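Local structure of galactose-binding like protein (Bacteroides thetaiotaomicron, 7M1A) at residues Val110-Met115 with Leu146-Val151; Gly104-Trp109 with Tyr153-Cys158; Gly50-Pro55 with Asn165-Phe170; Met11-Asp16 with Val57-Leu62. The protein is a SusE-like protein that probably binds carbohydrate, this piece being its calcium-binding, galactose-binding-like domain. All coordinates share one frame; numbering follows the deposited sequence.

Contacts 2 and 4 meet at neighbouring strands of one antiparallel sheet, 151-158 and 56-66, their centres about 8 Å apart. They share a charged network: Arg155 of contact 2 forms a salt bridge with Asp16 of contact 4. Contact 4 is buried and mainly polar, whereas contact 2 is partly buried and sets an arginine against two tryptophans. Contact 1, also on this sheet, is partly buried and apolar, touching contact 2 through Leu112 and Ile154. Contact 3 is a surface contact joining a loop to the approach to strand 169-176 of the other sheet; a tyrosine face, an asparagine amide and a water carry it.

Contact 1: residues Val110-Met115 with Leu146-Val151; sequences VKLLDM and LDMPRV
Lys111, whose carbonyl oxygen lies 3.7 Å from the selenium SE of Met148, has the shortest sound polar bond here: its NZ reaches Asp114 OD1 at 2.9 Å, a salt bridge within strand 110-115 that uses the syn lone pair of OD1. The strand carries a classic beta bulge, because Leu112 and Leu113 both face Val93 on strand 88-96, its antiparallel neighbour in a sheet of the galactose-binding-like domain. Against the bulge lies 146-151, a loop that runs into strand 151-158.

Leu112 and Met148, a selenomethionine, bury the most surface across the two segments, 80 Å² each. The CD2 branch of Leu112 does the touching: it rests 3.9 Å from Met148 CB and 4.0 Å from both CG and SE, the two side chains crossing at a slant. In Met148 a bend at chi2 (-57°) turns the selenium toward the carbonyl of Lys111. The modelled closeness of its methyl to Val110 is doubtful. The loop backbone has a separate polar hold, since the carbonyl oxygens of Leu146 and Met148 both accept hydrogen bonds from Lys67 NZ.

The other branch of Leu112 serves the buried side, where CD1 meets Val151 CG2 tip to tip at 4.1 Å, with Leu68 beside both residues. The same CD1 also lies 4.1 Å from Ile154 CD1.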
# COMPACT_ATOMS: atom_id res chain seq x y z
N VAL A 110 19.19 -6.38 7.34
CA VAL A 110 20.59 -6.13 7.16
C VAL A 110 20.75 -4.87 6.31
O VAL A 110 20.01 -4.62 5.37
CB VAL A 110 21.25 -7.38 6.53
CG1 VAL A 110 22.71 -7.17 6.17
CG2 VAL A 110 21.22 -8.52 7.56
N LYS A 111 21.73 -4.05 6.67
CA LYS A 111 21.94 -2.78 5.96
C LYS A 111 22.78 -3.06 4.70
O LYS A 111 23.85 -3.62 4.78
CB LYS A 111 22.64 -1.72 6.82
CG LYS A 111 22.77 -0.37 6.08
CD LYS A 111 23.25 0.77 6.98
CE LYS A 111 24.65 0.54 7.50
NZ LYS A 111 25.09 1.74 8.22
N LEU A 112 22.20 -2.74 3.54
CA LEU A 112 22.76 -3.08 2.23
C LEU A 112 23.64 -1.93 1.75
O LEU A 112 24.73 -2.15 1.17
CB LEU A 112 21.65 -3.39 1.25
CG LEU A 112 20.80 -4.63 1.62
CD1 LEU A 112 19.62 -4.49 0.62
CD2 LEU A 112 21.56 -5.89 1.27
N LEU A 113 23.16 -0.68 1.95
CA LEU A 113 23.82 0.49 1.39
C LEU A 113 23.68 1.70 2.31
O LEU A 113 22.58 1.95 2.82
CB LEU A 113 23.16 0.96 0.06
CG LEU A 113 23.28 -0.04 -1.11
CD1 LEU A 113 22.31 0.31 -2.23
CD2 LEU A 113 24.72 -0.18 -1.62
N ASP A 114 24.80 2.44 2.43
CA ASP A 114 24.79 3.78 3.02
C ASP A 114 24.84 4.75 1.85
O ASP A 114 25.79 4.72 1.06
CB ASP A 114 26.10 4.06 3.77
CG ASP A 114 26.25 3.21 5.00
OD1 ASP A 114 25.40 3.35 5.86
OD2 ASP A 114 27.13 2.31 5.02
N MSE A 115 23.80 5.56 1.66
CA MSE A 115 23.71 6.47 0.51
C MSE A 115 23.89 7.90 0.98
O MSE A 115 23.34 8.34 1.99
CB MSE A 115 22.34 6.35 -0.21
CG MSE A 115 22.05 4.94 -0.65
SE MSE A 115 23.25 4.29 -2.09
CE MSE A 115 22.65 5.53 -3.49
N LEU A 146 29.19 -7.70 -3.16
CA LEU A 146 28.99 -9.15 -3.41
C LEU A 146 28.86 -9.92 -2.10
O LEU A 146 28.12 -10.92 -2.13
CB LEU A 146 30.22 -9.68 -4.18
CG LEU A 146 30.18 -11.15 -4.56
CD1 LEU A 146 29.12 -11.39 -5.64
CD2 LEU A 146 31.53 -11.62 -5.06
N ASP A 147 29.30 -9.43 -0.97
CA ASP A 147 29.06 -10.20 0.25
C ASP A 147 27.70 -9.96 0.88
O ASP A 147 27.39 -10.61 1.88
CB ASP A 147 30.17 -9.94 1.25
CG ASP A 147 30.25 -8.57 1.85
OD1 ASP A 147 29.40 -7.67 1.56
OD2 ASP A 147 31.18 -8.44 2.69
N MSE A 148 26.83 -9.12 0.30
CA MSE A 148 25.48 -9.02 0.85
C MSE A 148 24.69 -10.29 0.55
O MSE A 148 24.85 -10.84 -0.53
CB MSE A 148 24.82 -7.79 0.17
CG MSE A 148 25.45 -6.47 0.75
SE MSE A 148 25.32 -6.25 2.70
CE MSE A 148 23.91 -7.04 3.69
N PRO A 149 23.74 -10.69 1.45
CA PRO A 149 22.89 -11.84 1.17
C PRO A 149 21.86 -11.48 0.11
O PRO A 149 21.51 -10.30 -0.14
CB PRO A 149 22.10 -12.09 2.46
CG PRO A 149 22.13 -10.71 3.17
CD PRO A 149 23.42 -10.03 2.73
N ARG A 150 21.28 -12.55 -0.49
CA ARG A 150 20.09 -12.36 -1.30
C ARG A 150 18.95 -11.84 -0.45
O ARG A 150 18.82 -12.18 0.74
CB ARG A 150 19.62 -13.65 -1.99
CG ARG A 150 20.64 -14.19 -2.99
CD ARG A 150 20.03 -15.08 -4.06
NE ARG A 150 19.57 -16.29 -3.47
CZ ARG A 150 18.87 -17.21 -4.15
NH1 ARG A 150 18.47 -17.04 -5.40
NH2 ARG A 150 18.49 -18.31 -3.54
N VAL A 151 18.15 -10.93 -1.03
CA VAL A 151 17.02 -10.35 -0.29
C VAL A 151 15.80 -10.20 -1.17
O VAL A 151 15.91 -10.27 -2.38
CB VAL A 151 17.37 -8.91 0.23
CG1 VAL A 151 18.45 -8.96 1.34
CG2 VAL A 151 17.88 -7.92 -0.87

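Contact 2: residues Gly104-Trp109 with Tyr153-Cys158; sequences GSWDQW and YIRIKC
A type I beta turn from Trp106 to Trp109, closed by Trp109 N to Trp106 O at 3.0 Å, faces strand 153-158, with the CA atoms of Trp109 and Arg155 8.4 Å apart. In this galactose-binding-like fold, the loop between strands 88-96 and 110-116 folds over one face of the sheet.

Arg155 reaches from the strand to both indoles, with CG beside the backbone N (chi1 -78°) and a bend at chi3 that carries the guanidinium over Trp106 and to Gly104. Its CZ stands 4.5 Å from the centroid of the Trp106 six-membered ring and 9° off the normal, a cation-pi contact, with NH1 over that face. Its CD makes a CH-pi contact with Trp109, 3.6 Å from the six-membered centroid. NH1 and NH2 grip one atom, Gly104 O, which lies near the guanidinium plane, at 2.9 and 3.1 Å, both from one face of the carbonyl. NH2 also forms a salt bridge with Asp16, and NE bonds Thr59 OG1, fixing the rotation of the group. A leucine here would probably leave Gly104 O without both donors and Asp16 without its countercharge. Trp109 CH2 also touches Tyr153 CB at 3.7 Å, the side chains crossing at about a right angle.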
# COMPACT_ATOMS: atom_id res chain seq x y z
N GLY A 104 7.55 -4.25 12.71
CA GLY A 104 8.45 -3.21 12.22
C GLY A 104 9.84 -3.15 12.84
O GLY A 104 10.65 -2.23 12.53
N SER A 105 10.16 -4.14 13.70
CA SER A 105 11.47 -4.16 14.31
C SER A 105 12.56 -4.30 13.24
O SER A 105 12.43 -4.97 12.21
CB SER A 105 11.59 -5.29 15.35
OG SER A 105 12.97 -5.35 15.84
N TRP A 106 13.74 -3.75 13.57
CA TRP A 106 14.91 -3.87 12.69
C TRP A 106 15.66 -5.21 12.83
O TRP A 106 16.62 -5.50 12.11
CB TRP A 106 15.86 -2.69 12.92
CG TRP A 106 15.34 -1.40 12.40
CD1 TRP A 106 14.68 -0.39 13.09
CD2 TRP A 106 15.29 -1.02 11.03
NE1 TRP A 106 14.33 0.63 12.22
CE2 TRP A 106 14.73 0.28 10.97
CE3 TRP A 106 15.83 -1.59 9.89
CZ2 TRP A 106 14.61 0.97 9.77
CZ3 TRP A 106 15.73 -0.88 8.70
CH2 TRP A 106 15.14 0.37 8.66
N ASP A 107 15.32 -6.00 13.83
CA ASP A 107 16.12 -7.14 14.19
C ASP A 107 16.52 -8.02 13.01
O ASP A 107 17.65 -8.53 12.99
CB ASP A 107 15.43 -7.99 15.28
CG ASP A 107 15.42 -7.32 16.65
OD1 ASP A 107 16.22 -6.37 16.90
OD2 ASP A 107 14.69 -7.81 17.51
N GLN A 108 15.56 -8.39 12.11
CA GLN A 108 15.85 -9.36 11.08
C GLN A 108 16.59 -8.73 9.87
O GLN A 108 16.90 -9.46 8.91
CB GLN A 108 14.60 -10.10 10.56
CG GLN A 108 13.76 -9.28 9.61
CD GLN A 108 12.33 -9.79 9.60
OE1 GLN A 108 11.53 -9.34 10.41
NE2 GLN A 108 12.07 -10.74 8.71
N TRP A 109 16.69 -7.37 9.79
CA TRP A 109 17.11 -6.62 8.54
C TRP A 109 18.63 -6.45 8.56
O TRP A 109 19.25 -6.27 9.63
CB TRP A 109 16.38 -5.27 8.56
CG TRP A 109 14.89 -5.40 8.42
CD1 TRP A 109 14.00 -5.53 9.42
CD2 TRP A 109 14.19 -5.34 7.19
NE1 TRP A 109 12.72 -5.63 8.86
CE2 TRP A 109 12.81 -5.47 7.49
CE3 TRP A 109 14.62 -5.20 5.84
CZ2 TRP A 109 11.83 -5.43 6.50
CZ3 TRP A 109 13.64 -5.15 4.87
CH2 TRP A 109 12.27 -5.30 5.20
N TYR A 153 12.90 -8.38 0.53
CA TYR A 153 12.17 -7.26 1.13
C TYR A 153 13.15 -6.14 1.38
O TYR A 153 14.31 -6.43 1.68
CB TYR A 153 11.54 -7.74 2.45
CG TYR A 153 10.69 -8.95 2.20
CD1 TYR A 153 9.41 -8.88 1.61
CD2 TYR A 153 11.18 -10.21 2.54
CE1 TYR A 153 8.67 -10.04 1.44
CE2 TYR A 153 10.47 -11.37 2.31
CZ TYR A 153 9.21 -11.29 1.72
OH TYR A 153 8.49 -12.45 1.50
N ILE A 154 12.66 -4.93 1.24
CA ILE A 154 13.53 -3.76 1.32
C ILE A 154 12.95 -2.74 2.27
O ILE A 154 11.73 -2.56 2.36
CB ILE A 154 13.68 -3.11 -0.06
CG1 ILE A 154 14.37 -4.08 -1.05
CG2 ILE A 154 14.50 -1.80 -0.00
CD1 ILE A 154 15.81 -4.38 -0.79
N ARG A 155 13.82 -2.03 3.00
CA ARG A 155 13.44 -0.83 3.72
C ARG A 155 14.33 0.33 3.25
O ARG A 155 15.56 0.16 3.03
CB ARG A 155 13.49 -0.95 5.24
CG ARG A 155 12.29 -1.70 5.75
CD ARG A 155 12.51 -1.99 7.24
NE ARG A 155 11.19 -1.63 7.84
CZ ARG A 155 11.01 -1.60 9.14
NH1 ARG A 155 11.99 -1.97 9.98
NH2 ARG A 155 9.88 -1.17 9.68
N ILE A 156 13.73 1.52 3.18
CA ILE A 156 14.52 2.74 3.02
C ILE A 156 14.32 3.60 4.27
O ILE A 156 13.22 3.76 4.78
CB ILE A 156 14.17 3.46 1.72
CG1 ILE A 156 14.74 2.60 0.55
CG2 ILE A 156 14.73 4.88 1.66
CD1 ILE A 156 14.38 3.09 -0.84
N LYS A 157 15.47 4.04 4.86
CA LYS A 157 15.48 4.92 6.03
C LYS A 157 16.09 6.28 5.63
O LYS A 157 17.21 6.32 5.13
CB LYS A 157 16.28 4.22 7.13
CG LYS A 157 16.41 5.01 8.44
CD LYS A 157 17.45 4.33 9.44
CE LYS A 157 17.30 4.96 10.81
NZ LYS A 157 18.19 4.36 11.84
N CYS A 158 15.35 7.38 5.88
CA CYS A 158 15.85 8.72 5.56
C CYS A 158 16.47 9.34 6.81
O CYS A 158 15.74 9.79 7.71
CB CYS A 158 14.72 9.59 5.00
SG CYS A 158 15.51 11.09 4.36

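Contact 3: residues Gly50-Pro55 with Asn165-Phe170; sequences GTKDGP and NYNICF
Tyr166 and the Gly54-Pro55 backbone form the tight part of this contact. The tyrosine ring lies under the peptide link, with Gly54 C 3.3 Å above its plane and Pro55 N on the same face, both displaced toward the rim. Two CH-pi contacts reach that ring: Gly54 CA stands 3.8 Å from its centroid, 21° off the normal, and Pro55 CD 4.0 Å from it. Lys52 O approaches differently, at the ring edge and near its plane. The tyrosine is set for this by a chi1 of -70°, which places CG beside its own backbone N; the proline lies over the face, side by side with the tyrosine side chain and pointing the same way. Backbone bonding of Tyr166 to Ala56 continues the join at the start of strand 56-66.

Asn165 forms an Asx turn, its OD1 accepting from Asn167 N in the carbonyl plane and also from Asn167 ND2, which comes in from above that plane. This shapes the loop leading into strand 169-176, the strand that carries the calcium-binding Thr171 and Glu172 in this galactose-binding-like domain. The turn also steadies the buried Asn167 amide, whose OD1 is hydrogen-bonded to Thr47 OG1. In the middle of the contact Lys52 crosses the amide at a slant, its CE 3.3 Å from Asn167 OD1, and its NZ makes a weak hydrogen bond to Ser17 OG.

The looser side is at exposed Gly50, whose O receives a nearly straight bond of 2.9 Å from Asn167 ND2, with an N-H...O angle of 171°. Here too a water joins the two backbones, accepting from Lys52 N at 3.0 Å and from Tyr166 N at 3.2 Å.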
# COMPACT_ATOMS: atom_id res chain seq x y z
N GLY A 50 5.51 17.28 8.42
CA GLY A 50 5.40 17.24 9.88
C GLY A 50 6.71 16.79 10.53
O GLY A 50 7.52 16.06 9.93
N THR A 51 6.93 17.21 11.77
CA THR A 51 8.19 16.87 12.42
C THR A 51 8.08 15.44 12.92
O THR A 51 7.09 15.11 13.57
CB THR A 51 8.44 17.76 13.64
OG1 THR A 51 8.60 19.08 13.07
CG2 THR A 51 9.62 17.30 14.46
N LYS A 52 9.06 14.60 12.54
CA LYS A 52 9.10 13.22 13.00
C LYS A 52 10.02 13.05 14.20
O LYS A 52 11.02 13.78 14.28
CB LYS A 52 9.48 12.26 11.86
CG LYS A 52 8.44 12.24 10.74
CD LYS A 52 8.82 11.27 9.61
CE LYS A 52 7.72 11.12 8.56
NZ LYS A 52 6.49 10.54 9.17
N ASP A 53 9.78 11.98 14.95
CA ASP A 53 10.62 11.61 16.10
C ASP A 53 11.98 11.01 15.70
O ASP A 53 12.90 10.91 16.52
CB ASP A 53 9.94 10.60 17.06
CG ASP A 53 8.86 11.23 17.88
OD1 ASP A 53 8.76 12.49 17.91
OD2 ASP A 53 8.12 10.45 18.52
N GLY A 54 12.06 10.55 14.47
CA GLY A 54 13.22 9.86 13.96
C GLY A 54 13.12 9.71 12.45
O GLY A 54 12.11 10.04 11.85
N PRO A 55 14.19 9.14 11.84
CA PRO A 55 14.26 8.91 10.38
C PRO A 55 12.97 8.31 9.84
O PRO A 55 12.42 7.34 10.40
CB PRO A 55 15.43 7.93 10.28
CG PRO A 55 16.39 8.35 11.40
CD PRO A 55 15.42 8.72 12.55
N ASN A 165 15.72 17.60 7.87
CA ASN A 165 14.81 16.85 8.72
C ASN A 165 14.66 15.41 8.20
O ASN A 165 15.41 14.93 7.34
CB ASN A 165 13.50 17.59 9.03
CG ASN A 165 12.62 17.79 7.79
OD1 ASN A 165 12.07 16.84 7.23
ND2 ASN A 165 12.44 19.04 7.33
N TYR A 166 13.69 14.68 8.78
CA TYR A 166 13.61 13.23 8.60
C TYR A 166 12.64 12.84 7.46
O TYR A 166 12.58 11.66 7.14
CB TYR A 166 13.14 12.54 9.89
CG TYR A 166 14.12 12.56 11.02
CD1 TYR A 166 15.46 12.22 10.85
CD2 TYR A 166 13.75 13.08 12.26
CE1 TYR A 166 16.38 12.24 11.92
CE2 TYR A 166 14.65 13.13 13.32
CZ TYR A 166 15.97 12.74 13.14
OH TYR A 166 16.86 12.76 14.19
N ASN A 167 11.87 13.80 6.89
CA ASN A 167 10.94 13.50 5.81
C ASN A 167 11.67 13.01 4.57
O ASN A 167 12.84 13.27 4.38
CB ASN A 167 10.01 14.70 5.60
CG ASN A 167 9.03 14.81 6.75
OD1 ASN A 167 8.13 13.96 6.88
ND2 ASN A 167 9.16 15.85 7.56
N ILE A 168 10.91 12.39 3.68
CA ILE A 168 11.48 12.03 2.40
C ILE A 168 10.44 12.14 1.28
O ILE A 168 9.27 11.76 1.43
CB ILE A 168 12.13 10.60 2.43
CG1 ILE A 168 12.84 10.24 1.12
CG2 ILE A 168 11.08 9.55 2.82
CD1 ILE A 168 13.66 8.98 1.19
N CYS A 169 10.88 12.61 0.09
CA CYS A 169 10.07 12.50 -1.12
C CYS A 169 11.06 12.19 -2.28
O CYS A 169 12.19 12.68 -2.29
CB CYS A 169 9.29 13.80 -1.39
SG CYS A 169 10.27 15.30 -1.66
N PHE A 170 10.59 11.47 -3.28
CA PHE A 170 11.38 11.17 -4.47
C PHE A 170 10.46 10.55 -5.53
O PHE A 170 9.28 10.23 -5.20
CB PHE A 170 12.62 10.30 -4.23
CG PHE A 170 12.33 8.90 -3.80
CD1 PHE A 170 11.96 8.63 -2.46
CD2 PHE A 170 12.46 7.84 -4.68
CE1 PHE A 170 11.73 7.32 -2.03
CE2 PHE A 170 12.22 6.52 -4.24
CZ PHE A 170 11.83 6.29 -2.93
O HOH W 1 11.42 15.49 10.87

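Contact 4: residues Met11-Asp16 with Val57-Leu62; sequences MYLQND and VFTFDL
Thr59, Met11 and Asp16 bury the most surface between 11-16 and strand 57-62, 91, 87 and 63 Å² respectively. Thr59 OG1 donates to Asp16 OD2 at 2.8 Å, arriving on the syn side and 21° out of the carboxylate plane. Leu13 N reaches the same oxygen at 3.0 Å from the opposite face, well above the plane. A water adds a third bond to OD2 and also links Met11 O and Thr59 N.

The carboxylate of Asp16 is brought round by a type II beta turn from Leu13 to Asp16, which follows strand 9-11, itself paired antiparallel with strand 56-66 in the galactose-binding-like domain. The other carboxylate oxygen, OD1, is the one that faces Arg155. With an alanine in place of this aspartate, Leu13 N and Thr59 OG1 would probably lose the oxygen they share, and the water that also donates to it would lose one of its anchors.

The methyl of Thr59 turns away from this polar cluster: a chi1 of -54° sets OG1 beside the backbone N and leaves CG2 to meet Leu13 CD1 at 3.9 Å and Met11 CB at 4.0 Å. Met11, a selenomethionine, sends its N to Thr59 O at 3.1 Å, while its SE lies 4.0 Å from Asp61 CB. Asp61 OD1 accepts from Gly63 N, and OD2 forms a salt bridge with Arg9 of the second subunit, against which Met11 also packs.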
# COMPACT_ATOMS: atom_id res chain seq x y z
N MSE A 11 4.44 -2.53 1.32
CA MSE A 11 4.14 -3.13 2.61
C MSE A 11 3.91 -2.01 3.61
O MSE A 11 4.29 -0.85 3.36
CB MSE A 11 5.27 -4.04 3.03
CG MSE A 11 5.43 -5.20 2.08
SE MSE A 11 6.75 -6.50 2.69
CE MSE A 11 5.71 -7.25 4.13
N TYR A 12 3.45 -2.38 4.83
CA TYR A 12 3.22 -1.33 5.82
C TYR A 12 3.37 -2.02 7.16
O TYR A 12 2.51 -2.83 7.55
CB TYR A 12 1.85 -0.67 5.73
CG TYR A 12 1.81 0.52 6.67
CD1 TYR A 12 2.51 1.73 6.40
CD2 TYR A 12 1.18 0.38 7.93
CE1 TYR A 12 2.53 2.76 7.33
CE2 TYR A 12 1.20 1.43 8.85
CZ TYR A 12 1.90 2.59 8.56
OH TYR A 12 1.97 3.57 9.48
N LEU A 13 4.53 -1.82 7.81
CA LEU A 13 4.84 -2.42 9.10
C LEU A 13 4.62 -1.40 10.20
O LEU A 13 4.58 -0.23 9.93
CB LEU A 13 6.31 -2.85 9.15
CG LEU A 13 6.85 -3.68 7.99
CD1 LEU A 13 8.24 -4.22 8.27
CD2 LEU A 13 5.89 -4.86 7.69
N GLN A 14 4.40 -1.85 11.46
CA GLN A 14 4.06 -0.84 12.49
C GLN A 14 5.17 0.17 12.59
O GLN A 14 6.37 -0.20 12.57
CB GLN A 14 4.06 -1.59 13.85
CG GLN A 14 3.42 -0.85 15.04
CD GLN A 14 3.52 -1.66 16.32
OE1 GLN A 14 3.69 -2.88 16.34
NE2 GLN A 14 3.41 -0.96 17.44
N ASN A 15 4.76 1.40 12.80
CA ASN A 15 5.63 2.58 12.93
C ASN A 15 6.22 3.02 11.60
O ASN A 15 6.96 3.99 11.59
CB ASN A 15 6.68 2.41 14.06
CG ASN A 15 6.01 2.21 15.38
OD1 ASN A 15 5.07 2.94 15.70
ND2 ASN A 15 6.48 1.22 16.10
N ASP A 16 5.96 2.35 10.45
CA ASP A 16 6.44 2.89 9.19
C ASP A 16 5.80 4.26 8.94
O ASP A 16 4.69 4.54 9.41
CB ASP A 16 6.10 1.97 8.02
CG ASP A 16 6.97 0.72 7.91
OD1 ASP A 16 7.99 0.63 8.65
OD2 ASP A 16 6.77 -0.06 6.97
N VAL A 57 10.85 5.83 7.70
CA VAL A 57 11.10 4.44 7.29
C VAL A 57 9.91 3.96 6.46
O VAL A 57 8.80 4.11 6.89
CB VAL A 57 11.38 3.53 8.51
CG1 VAL A 57 11.45 2.05 8.12
CG2 VAL A 57 12.55 3.99 9.32
N PHE A 58 10.19 3.27 5.33
CA PHE A 58 9.07 2.58 4.68
C PHE A 58 9.64 1.29 4.07
O PHE A 58 10.86 1.08 3.99
CB PHE A 58 8.37 3.50 3.66
CG PHE A 58 9.22 3.90 2.49
CD1 PHE A 58 9.39 3.09 1.38
CD2 PHE A 58 9.97 5.09 2.57
CE1 PHE A 58 10.22 3.44 0.32
CE2 PHE A 58 10.82 5.45 1.52
CZ PHE A 58 11.00 4.61 0.41
N THR A 59 8.69 0.39 3.72
CA THR A 59 9.02 -1.01 3.49
C THR A 59 8.32 -1.46 2.20
O THR A 59 7.14 -1.15 1.97
CB THR A 59 8.49 -1.83 4.65
OG1 THR A 59 8.97 -1.33 5.91
CG2 THR A 59 8.90 -3.29 4.56
N PHE A 60 8.95 -2.36 1.43
CA PHE A 60 8.31 -2.94 0.25
C PHE A 60 8.93 -4.29 -0.08
O PHE A 60 9.90 -4.70 0.52
CB PHE A 60 8.32 -1.99 -0.95
CG PHE A 60 9.66 -1.53 -1.42
CD1 PHE A 60 10.32 -0.48 -0.78
CD2 PHE A 60 10.32 -2.12 -2.51
CE1 PHE A 60 11.53 0.04 -1.27
CE2 PHE A 60 11.58 -1.63 -2.97
CZ PHE A 60 12.16 -0.56 -2.36
N ASP A 61 8.30 -5.01 -1.00
CA ASP A 61 8.61 -6.38 -1.38
C ASP A 61 9.01 -6.30 -2.84
O ASP A 61 8.24 -5.78 -3.69
CB ASP A 61 7.32 -7.17 -1.17
CG ASP A 61 7.34 -8.65 -1.45
OD1 ASP A 61 8.30 -9.17 -2.05
OD2 ASP A 61 6.38 -9.31 -0.98
N LEU A 62 10.16 -6.89 -3.20
CA LEU A 62 10.62 -6.95 -4.59
C LEU A 62 9.86 -8.02 -5.38
O LEU A 62 9.93 -8.01 -6.62
CB LEU A 62 12.14 -7.26 -4.69
CG LEU A 62 13.07 -6.25 -3.98
CD1 LEU A 62 14.48 -6.79 -3.87
CD2 LEU A 62 13.06 -4.91 -4.73
O HOH W 2 5.94 0.99 4.54
O HOH W 3 8.91 5.98 10.11